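Local coordinates for transcriptional regulator (Enterococcus faecalis, PDB 3QFI), which is of unknown function but belongs to the LytR-CpsA-Psr family, whose members are associated with the cell envelope of Gram-positive bacteria, at residues L25-D30 against E89-T94; R64-D69 against Q96-I101; Y235-D240 against Y244-P249. All blocks are in the same frame, centred on the assembly; numbering follows the deposited sequence.

Contact 1. Residues L25-D30 against E89-T94; sequences LLMGID and EMAINT
Leu-25 and Met-27, two residues apart on strand 22-28, meet Ile-92 and Ala-91 on helix 80-98, illustrating how a helix can be seated on a sheet by apolar groups. Between these two segments every touch is of this kind. The sulfur of Met-27 does the work at one position: its SD lies 4.1 Å from Ala-91 CB. The chain runs out extended past CG and bends only at chi3 (-66°), which turns CE aside and leaves the sulfur facing the alanine methyl. Beside it the CD2 branch of Leu-25 comes up to Ile-92 CG1 at 4.4 Å, near the edge of van der Waals range; its CG stands opposite the backbone N (chi1 -179°), carrying the branch toward the helix. The buried area is modest, 114 Å² in all, and Val-95 and Tyr-83 of the same helix extend the packing over Leu-25 and Met-27.

Hydrogen bonding stays within the helix. Met-90 O accepts Thr-94 N at 3.0 Å and also Thr-94 OG1 at 3.1 Å, the two donors arriving from opposite faces of the carbonyl plane. A buried threonine hydroxyl is thus satisfied one turn back along its own helix, and it also takes a weak bond from Val-71 N.

The arrangement is that of an alpha/beta fold: helix 80-98 lies on the central mixed sheet, over strand 22-28 and its parallel neighbour 105-109, the strand that follows the helix in the chain.

Contact 2. Residues R64-D69 against Q96-I101; sequences RDILTD and QELLDI
Leu-98 is the residue of segment 96-101 that meets Thr-68 and Ile-66, and it shows how one leucine in the last turn of a helix can carry an apolar contact. One position earlier, Glu-97 faces the same segment without touching it; its OE2 lies 6.6 Å from Asp-69 OD2, and the two carboxylates are not in contact.

At Leu-98 a chi1 of 175° swings the fork of the side chain away from its own N and out toward segment 64-69. CD2 of Leu-98 lies 4.4 Å from Ile-66 CG2. CD1 and CD2 both approach the methyl of Thr-68, with Thr-68 CG2 4.1 Å from Leu-98 CD2; CD1 is modelled closer still, at a distance too short to be trusted. The two side chains cross at about a right angle, methyl against fork. Leu-247 of strand 243-247 packs on both Leu-98 and Ile-66, enlarging this apolar patch.

Next comes the turn, where Asp-100 has positive phi (50°). Asp-100 O accepts from Arg-260 and its OD2 is hydrogen-bonded to His-268, while Ile-101 packs on Leu-259.

The 6→1 bond from Ile-101 N to Gln-96 O and the 5→2 bond from Asp-100 N to Glu-97 O, both weak, together with the positive phi at Asp-100, match a Schellman motif, here closing helix 80-98 beside the small antiparallel sheet 67-70/75-78.

Contact 3. Residues Y235-D240 against Y244-P249; sequences YSATID and YQVLDP
Ala-237 O is gripped twice: Tyr-244 N reaches it at 2.8 Å and Thr-238 OG1 at 2.7 Å, from opposite faces of the carbonyl plane and each well out of it, the hydroxyl side-on to the C=O (88°). The first bond belongs to an antiparallel ladder, in which Ala-237 N bonds back to Tyr-244 O only weakly. Further down, Tyr-235 and Val-246 exchange two bonds, Tyr-235 N to Val-246 O at 2.8 Å and Val-246 N to Tyr-235 O at 3.0 Å. Between these hydrogen-bonded pairs sits the non-hydrogen-bonded pair Ser-236 and Gln-245.

On the face shared by Tyr-235, Ala-237, Tyr-244 and Val-246, Ala-237 CB touches Val-246 CG2 at 3.9 Å, and Tyr-279 of helix 269-280 packs on Tyr-235 and Val-246. Both tyrosines carry their hydroxyls to aspartates. Tyr-235 OH donates to the anti lone pair of Asp-248 OD2 at 2.7 Å, with ring and carboxylate planes 48° apart. With CG trans to its N (chi1 178°), Asp-248 holds OD2 at that hydroxyl. Tyr-244 OH reaches Asp-240 OD2 only weakly, although that carboxylate is nearly coplanar with the ring and stands at its edge. Ile-239 crosses the same ring at about a right angle, Ile-239 CG1 lying 3.5 Å from Tyr-244 CE1.

Asp-248 works with both oxygens, for OD1 caps Ser-251 N as N-cap of helix 249-262. Shared between a tyrosine hydroxyl and a helix start, this carboxylate would be expected to stay ionised and to tie the base of the hairpin to the helix that follows it.

The three contacts form a chain rather than a cluster. Contacts 1 and 2 share helix 80-98, their centres 11 Å apart, and meet where Thr-94 CG2 lies 4.1 Å from Thr-68 OG1. Contact 2 adjoins contact 3 through the backbone: Asp-65 O is 2.9 Å from Gln-245 N, and Leu-67 N is 3.1 Å from Gln-245 O, both probable hydrogen bonds. Contacts 1 and 3 do not touch; their nearest atoms are about 9 Å apart, so segment 64-69, together with the helix, bridges central sheet and hairpin. Arg-64, beginning that segment, lies near Arg-159 and Arg-169, a basic grouping consistent with an anion-binding pocket, as in relatives of this family.

Contact 1. Residues L25-D30 against E89-T94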
loop_
_atom_site.group_PDB
_atom_site.type_symbol
_atom_site.label_atom_id
_atom_site.label_comp_id
_atom_site.label_asym_id
_atom_site.label_seq_id
_atom_site.Cartn_x
_atom_site.Cartn_y
_atom_site.Cartn_z
ATOM N N LEU A 25 -6.373 -3.025 -0.542
ATOM C CA LEU A 25 -5.359 -2.360 -1.346
ATOM C C LEU A 25 -5.671 -0.866 -1.358
ATOM O O LEU A 25 -6.760 -0.452 -1.754
ATOM C CB LEU A 25 -5.386 -2.886 -2.784
ATOM C CG LEU A 25 -4.337 -2.264 -3.712
ATOM C CD1 LEU A 25 -2.997 -2.941 -3.450
ATOM C CD2 LEU A 25 -4.725 -2.428 -5.179
ATOM N N LEU A 26 -4.714 -0.067 -0.905
ATOM C CA LEU A 26 -4.872 1.372 -0.890
ATOM C C LEU A 26 -4.056 1.905 -2.050
ATOM O O LEU A 26 -2.875 1.556 -2.188
ATOM C CB LEU A 26 -4.329 1.972 0.407
ATOM C CG LEU A 26 -4.664 1.272 1.728
ATOM C CD1 LEU A 26 -4.125 2.086 2.901
ATOM C CD2 LEU A 26 -6.148 1.103 1.855
ATOM N N MET A 27 -4.675 2.735 -2.888
ATOM C CA MET A 27 -3.966 3.329 -4.026
ATOM C C MET A 27 -4.065 4.846 -3.993
ATOM O O MET A 27 -5.100 5.399 -3.646
ATOM C CB MET A 27 -4.531 2.835 -5.364
ATOM C CG MET A 27 -4.641 1.320 -5.511
ATOM S SD MET A 27 -4.953 0.838 -7.226
ATOM C CE MET A 27 -6.599 1.534 -7.503
ATOM N N GLY A 28 -2.966 5.500 -4.351
ATOM C CA GLY A 28 -2.899 6.946 -4.398
ATOM C C GLY A 28 -2.588 7.311 -5.838
ATOM O O GLY A 28 -1.436 7.260 -6.262
ATOM N N ILE A 29 -3.634 7.649 -6.589
ATOM C CA ILE A 29 -3.535 8.007 -7.999
ATOM C C ILE A 29 -3.505 9.512 -8.155
ATOM O O ILE A 29 -4.243 10.222 -7.486
ATOM C CB ILE A 29 -4.755 7.483 -8.801
ATOM C CG1 ILE A 29 -4.969 5.999 -8.526
ATOM C CG2 ILE A 29 -4.528 7.696 -10.298
ATOM C CD1 ILE A 29 -3.787 5.146 -8.906
ATOM N N ASP A 30 -2.655 9.995 -9.051
ATOM C CA ASP A 30 -2.548 11.428 -9.299
ATOM C C ASP A 30 -3.333 11.772 -10.560
ATOM O O ASP A 30 -2.843 11.649 -11.682
ATOM C CB ASP A 30 -1.082 11.818 -9.458
ATOM C CG ASP A 30 -0.856 13.297 -9.266
ATOM O OD1 ASP A 30 0.310 13.678 -9.024
ATOM O OD2 ASP A 30 -1.829 14.086 -9.359
ATOM N N GLU A 89 -9.464 -2.658 -11.615
ATOM C CA GLU A 89 -9.616 -4.095 -11.768
ATOM C C GLU A 89 -8.289 -4.785 -12.063
ATOM O O GLU A 89 -7.886 -5.698 -11.341
ATOM C CB GLU A 89 -10.602 -4.389 -12.896
ATOM C CG GLU A 89 -10.850 -5.863 -13.133
ATOM C CD GLU A 89 -11.069 -6.179 -14.599
ATOM O OE1 GLU A 89 -10.097 -6.047 -15.386
ATOM O OE2 GLU A 89 -12.209 -6.555 -14.966
ATOM N N MET A 90 -7.617 -4.356 -13.129
ATOM C CA MET A 90 -6.351 -4.964 -13.502
ATOM C C MET A 90 -5.325 -4.854 -12.383
ATOM O O MET A 90 -4.523 -5.771 -12.201
ATOM C CB MET A 90 -5.815 -4.338 -14.797
ATOM C CG MET A 90 -4.604 -5.033 -15.407
ATOM S SD MET A 90 -4.518 -4.693 -17.186
ATOM C CE MET A 90 -5.907 -5.736 -17.700
ATOM N N ALA A 91 -5.346 -3.759 -11.623
ATOM C CA ALA A 91 -4.388 -3.591 -10.519
ATOM C C ALA A 91 -4.682 -4.579 -9.395
ATOM O O ALA A 91 -3.781 -5.267 -8.910
ATOM C CB ALA A 91 -4.438 -2.176 -9.977
ATOM N N ILE A 92 -5.945 -4.647 -8.984
ATOM C CA ILE A 92 -6.333 -5.569 -7.934
ATOM C C ILE A 92 -5.940 -6.998 -8.312
ATOM O O ILE A 92 -5.333 -7.705 -7.518
ATOM C CB ILE A 92 -7.844 -5.536 -7.683
ATOM C CG1 ILE A 92 -8.263 -4.177 -7.125
ATOM C CG2 ILE A 92 -8.221 -6.638 -6.729
ATOM C CD1 ILE A 92 -9.775 -3.991 -7.041
ATOM N N ASN A 93 -6.281 -7.430 -9.520
ATOM C CA ASN A 93 -5.940 -8.786 -9.932
ATOM C C ASN A 93 -4.433 -9.049 -9.940
ATOM O O ASN A 93 -3.987 -10.044 -9.383
ATOM C CB ASN A 93 -6.545 -9.094 -11.309
ATOM C CG ASN A 93 -8.051 -9.327 -11.244
ATOM O OD1 ASN A 93 -8.666 -9.761 -12.214
ATOM N ND2 ASN A 93 -8.645 -9.040 -10.098
ATOM N N THR A 94 -3.670 -8.149 -10.559
ATOM C CA THR A 94 -2.214 -8.241 -10.657
ATOM C C THR A 94 -1.574 -8.362 -9.279
ATOM O O THR A 94 -0.688 -9.192 -9.063
ATOM C CB THR A 94 -1.647 -7.000 -11.416
ATOM O OG1 THR A 94 -1.851 -7.181 -12.820
ATOM C CG2 THR A 94 -0.163 -6.790 -11.140
#

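Contact 2. Residues R64-D69 against Q96-I101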
loop_
_atom_site.group_PDB
_atom_site.type_symbol
_atom_site.label_atom_id
_atom_site.label_comp_id
_atom_site.label_asym_id
_atom_site.label_seq_id
_atom_site.Cartn_x
_atom_site.Cartn_y
_atom_site.Cartn_z
ATOM N N ARG A 64 6.756 0.444 -7.814
ATOM C CA ARG A 64 6.189 0.531 -9.151
ATOM C C ARG A 64 7.035 -0.173 -10.208
ATOM O O ARG A 64 6.537 -0.547 -11.274
ATOM C CB ARG A 64 6.000 2.003 -9.551
ATOM C CG ARG A 64 7.303 2.803 -9.720
ATOM C CD ARG A 64 7.045 4.280 -10.076
ATOM N NE ARG A 64 6.369 4.971 -8.978
ATOM C CZ ARG A 64 6.061 6.271 -8.953
ATOM N NH1 ARG A 64 6.359 7.069 -9.974
ATOM N NH2 ARG A 64 5.454 6.772 -7.884
ATOM N N ASP A 65 8.314 -0.356 -9.925
ATOM C CA ASP A 65 9.183 -1.004 -10.895
ATOM C C ASP A 65 9.197 -2.526 -10.772
ATOM O O ASP A 65 9.940 -3.206 -11.473
ATOM C CB ASP A 65 10.598 -0.449 -10.756
ATOM C CG ASP A 65 10.654 1.052 -10.985
ATOM O OD1 ASP A 65 11.400 1.744 -10.254
ATOM O OD2 ASP A 65 9.957 1.540 -11.910
ATOM N N ILE A 66 8.376 -3.075 -9.892
ATOM C CA ILE A 66 8.376 -4.517 -9.746
ATOM C C ILE A 66 7.888 -5.209 -11.018
ATOM O O ILE A 66 6.882 -4.808 -11.626
ATOM C CB ILE A 66 7.544 -4.943 -8.529
ATOM C CG1 ILE A 66 8.191 -4.350 -7.264
ATOM C CG2 ILE A 66 7.460 -6.458 -8.456
ATOM C CD1 ILE A 66 7.581 -4.797 -5.958
ATOM N N LEU A 67 8.623 -6.232 -11.443
ATOM C CA LEU A 67 8.258 -6.966 -12.655
ATOM C C LEU A 67 7.378 -8.143 -12.283
ATOM O O LEU A 67 7.759 -8.963 -11.442
ATOM C CB LEU A 67 9.511 -7.463 -13.369
ATOM C CG LEU A 67 9.341 -8.099 -14.736
ATOM C CD1 LEU A 67 8.853 -7.052 -15.752
ATOM C CD2 LEU A 67 10.686 -8.677 -15.178
ATOM N N THR A 68 6.203 -8.222 -12.901
ATOM C CA THR A 68 5.267 -9.311 -12.636
ATOM C C THR A 68 4.320 -9.548 -13.813
ATOM O O THR A 68 4.415 -8.896 -14.854
ATOM C CB THR A 68 4.394 -9.027 -11.393
ATOM O OG1 THR A 68 3.867 -7.690 -11.449
ATOM C CG2 THR A 68 5.209 -9.193 -10.132
ATOM N N ASP A 69 3.412 -10.495 -13.658
ATOM C CA ASP A 69 2.472 -10.739 -14.717
ATOM C C ASP A 69 1.376 -9.696 -14.557
ATOM O O ASP A 69 0.921 -9.423 -13.438
ATOM C CB ASP A 69 1.912 -12.158 -14.615
ATOM C CG ASP A 69 2.929 -13.204 -15.023
ATOM O OD1 ASP A 69 3.454 -13.092 -16.153
ATOM O OD2 ASP A 69 3.216 -14.132 -14.227
ATOM N N GLN A 96 -3.175 -9.389 -6.578
ATOM C CA GLN A 96 -3.689 -10.652 -6.012
ATOM C C GLN A 96 -2.860 -11.855 -6.438
ATOM O O GLN A 96 -2.816 -12.865 -5.733
ATOM C CB GLN A 96 -5.148 -10.932 -6.422
ATOM C CG GLN A 96 -6.256 -10.273 -5.577
ATOM C CD GLN A 96 -7.658 -10.879 -5.825
ATOM O OE1 GLN A 96 -8.054 -11.120 -6.968
ATOM N NE2 GLN A 96 -8.409 -11.100 -4.751
ATOM N N GLU A 97 -2.232 -11.762 -7.607
ATOM C CA GLU A 97 -1.386 -12.841 -8.114
ATOM C C GLU A 97 0.031 -12.685 -7.557
ATOM O O GLU A 97 0.700 -13.666 -7.260
ATOM C CB GLU A 97 -1.335 -12.827 -9.651
ATOM C CG GLU A 97 -2.519 -13.499 -10.361
ATOM C CD GLU A 97 -2.626 -15.005 -10.084
ATOM O OE1 GLU A 97 -3.069 -15.388 -8.974
ATOM O OE2 GLU A 97 -2.265 -15.806 -10.979
ATOM N N LEU A 98 0.478 -11.443 -7.418
ATOM C CA LEU A 98 1.809 -11.155 -6.902
ATOM C C LEU A 98 1.962 -11.595 -5.448
ATOM O O LEU A 98 2.915 -12.271 -5.101
ATOM C CB LEU A 98 2.109 -9.649 -7.017
ATOM C CG LEU A 98 3.431 -9.137 -6.417
ATOM C CD1 LEU A 98 4.602 -9.891 -7.025
ATOM C CD2 LEU A 98 3.576 -7.655 -6.687
ATOM N N LEU A 99 1.010 -11.222 -4.606
ATOM C CA LEU A 99 1.072 -11.565 -3.195
ATOM C C LEU A 99 0.402 -12.894 -2.883
ATOM O O LEU A 99 0.395 -13.347 -1.743
ATOM C CB LEU A 99 0.412 -10.464 -2.370
ATOM C CG LEU A 99 0.944 -9.070 -2.678
ATOM C CD1 LEU A 99 0.153 -8.049 -1.877
ATOM C CD2 LEU A 99 2.435 -8.992 -2.352
ATOM N N ASP A 100 -0.163 -13.513 -3.904
ATOM C CA ASP A 100 -0.860 -14.775 -3.746
ATOM C C ASP A 100 -1.851 -14.703 -2.601
ATOM O O ASP A 100 -1.925 -15.614 -1.774
ATOM C CB ASP A 100 0.106 -15.935 -3.504
ATOM C CG ASP A 100 -0.600 -17.287 -3.548
ATOM O OD1 ASP A 100 -1.356 -17.531 -4.514
ATOM O OD2 ASP A 100 -0.401 -18.100 -2.625
ATOM N N ILE A 101 -2.605 -13.610 -2.551
ATOM C CA ILE A 101 -3.616 -13.438 -1.523
ATOM C C ILE A 101 -4.856 -12.803 -2.101
ATOM O O ILE A 101 -4.843 -12.251 -3.186
ATOM C CB ILE A 101 -3.154 -12.524 -0.336
ATOM C CG1 ILE A 101 -2.750 -11.143 -0.853
ATOM C CG2 ILE A 101 -2.006 -13.177 0.423
ATOM C CD1 ILE A 101 -2.610 -10.120 0.261
#

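Contact 3. Residues Y235-D240 against Y244-P249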
loop_
_atom_site.group_PDB
_atom_site.type_symbol
_atom_site.label_atom_id
_atom_site.label_comp_id
_atom_site.label_asym_id
_atom_site.label_seq_id
_atom_site.Cartn_x
_atom_site.Cartn_y
_atom_site.Cartn_z
ATOM N N TYR A 235 15.903 -7.163 -6.778
ATOM C CA TYR A 235 17.203 -6.836 -7.349
ATOM C C TYR A 235 17.016 -5.829 -8.472
ATOM O O TYR A 235 15.940 -5.746 -9.070
ATOM C CB TYR A 235 17.866 -8.092 -7.920
ATOM C CG TYR A 235 18.100 -9.191 -6.913
ATOM C CD1 TYR A 235 19.090 -9.070 -5.932
ATOM C CD2 TYR A 235 17.327 -10.357 -6.943
ATOM C CE1 TYR A 235 19.311 -10.086 -5.003
ATOM C CE2 TYR A 235 17.534 -11.383 -6.023
ATOM C CZ TYR A 235 18.530 -11.238 -5.048
ATOM O OH TYR A 235 18.717 -12.243 -4.122
ATOM N N SER A 236 18.068 -5.075 -8.762
ATOM C CA SER A 236 18.030 -4.093 -9.838
ATOM C C SER A 236 18.106 -4.843 -11.173
ATOM O O SER A 236 18.781 -5.868 -11.264
ATOM C CB SER A 236 19.230 -3.153 -9.722
ATOM O OG SER A 236 19.832 -3.266 -8.447
ATOM N N ALA A 237 17.426 -4.338 -12.200
ATOM C CA ALA A 237 17.461 -4.981 -13.512
ATOM C C ALA A 237 17.064 -4.045 -14.644
ATOM O O ALA A 237 16.564 -2.941 -14.416
ATOM C CB ALA A 237 16.569 -6.222 -13.527
ATOM N N THR A 238 17.293 -4.488 -15.873
ATOM C CA THR A 238 16.962 -3.673 -17.025
ATOM C C THR A 238 16.754 -4.570 -18.225
ATOM O O THR A 238 17.521 -5.502 -18.437
ATOM C CB THR A 238 18.084 -2.671 -17.301
ATOM O OG1 THR A 238 18.300 -1.887 -16.119
ATOM C CG2 THR A 238 17.708 -1.744 -18.438
ATOM N N ILE A 239 15.706 -4.301 -18.996
ATOM C CA ILE A 239 15.409 -5.101 -20.175
ATOM C C ILE A 239 15.687 -4.312 -21.446
ATOM O O ILE A 239 16.766 -4.419 -22.028
ATOM C CB ILE A 239 13.945 -5.556 -20.182
ATOM C CG1 ILE A 239 13.618 -6.253 -18.868
ATOM C CG2 ILE A 239 13.709 -6.534 -21.322
ATOM C CD1 ILE A 239 14.492 -7.447 -18.590
ATOM N N ASP A 240 14.712 -3.528 -21.884
ATOM C CA ASP A 240 14.888 -2.720 -23.079
ATOM C C ASP A 240 15.250 -1.297 -22.667
ATOM O O ASP A 240 14.515 -0.353 -22.943
ATOM C CB ASP A 240 13.610 -2.726 -23.941
ATOM C CG ASP A 240 12.338 -2.434 -23.136
ATOM O OD1 ASP A 240 11.306 -2.086 -23.765
ATOM O OD2 ASP A 240 12.361 -2.565 -21.884
ATOM N N TYR A 244 13.885 -2.254 -14.313
ATOM C CA TYR A 244 12.876 -3.044 -13.617
ATOM C C TYR A 244 13.504 -3.593 -12.367
ATOM O O TYR A 244 14.711 -3.517 -12.186
ATOM C CB TYR A 244 12.386 -4.228 -14.445
ATOM C CG TYR A 244 11.768 -3.871 -15.759
ATOM C CD1 TYR A 244 12.561 -3.587 -16.865
ATOM C CD2 TYR A 244 10.384 -3.854 -15.913
ATOM C CE1 TYR A 244 11.996 -3.304 -18.087
ATOM C CE2 TYR A 244 9.807 -3.566 -17.146
ATOM C CZ TYR A 244 10.626 -3.294 -18.225
ATOM O OH TYR A 244 10.080 -3.012 -19.451
ATOM N N GLN A 245 12.674 -4.152 -11.503
ATOM C CA GLN A 245 13.148 -4.749 -10.267
ATOM C C GLN A 245 12.630 -6.190 -10.222
ATOM O O GLN A 245 11.415 -6.426 -10.224
ATOM C CB GLN A 245 12.629 -3.944 -9.071
ATOM C CG GLN A 245 12.954 -4.533 -7.716
ATOM C CD GLN A 245 12.464 -3.656 -6.586
ATOM O OE1 GLN A 245 12.098 -4.149 -5.518
ATOM N NE2 GLN A 245 12.456 -2.339 -6.815
ATOM N N VAL A 246 13.552 -7.150 -10.214
ATOM C CA VAL A 246 13.168 -8.555 -10.170
ATOM C C VAL A 246 13.216 -9.010 -8.731
ATOM O O VAL A 246 14.274 -8.990 -8.104
ATOM C CB VAL A 246 14.113 -9.452 -10.975
ATOM C CG1 VAL A 246 13.673 -10.901 -10.843
ATOM C CG2 VAL A 246 14.123 -9.034 -12.423
ATOM N N LEU A 247 12.067 -9.425 -8.213
ATOM C CA LEU A 247 11.972 -9.862 -6.833
ATOM C C LEU A 247 12.677 -11.178 -6.568
ATOM O O LEU A 247 12.746 -12.064 -7.428
ATOM C CB LEU A 247 10.501 -9.980 -6.419
ATOM C CG LEU A 247 9.686 -8.685 -6.347
ATOM C CD1 LEU A 247 8.220 -9.016 -6.149
ATOM C CD2 LEU A 247 10.188 -7.820 -5.199
ATOM N N ASP A 248 13.229 -11.292 -5.369
ATOM C CA ASP A 248 13.882 -12.532 -4.998
ATOM C C ASP A 248 12.724 -13.483 -4.749
ATOM O O ASP A 248 11.863 -13.220 -3.925
ATOM C CB ASP A 248 14.721 -12.366 -3.736
ATOM C CG ASP A 248 15.373 -13.666 -3.317
ATOM O OD1 ASP A 248 14.622 -14.592 -2.937
ATOM O OD2 ASP A 248 16.622 -13.775 -3.382
ATOM N N PRO A 249 12.696 -14.605 -5.462
ATOM C CA PRO A 249 11.609 -15.570 -5.297
ATOM C C PRO A 249 11.433 -16.170 -3.899
ATOM O O PRO A 249 10.309 -16.298 -3.412
ATOM C CB PRO A 249 11.940 -16.624 -6.348
ATOM C CG PRO A 249 13.443 -16.619 -6.352
ATOM C CD PRO A 249 13.739 -15.131 -6.359
#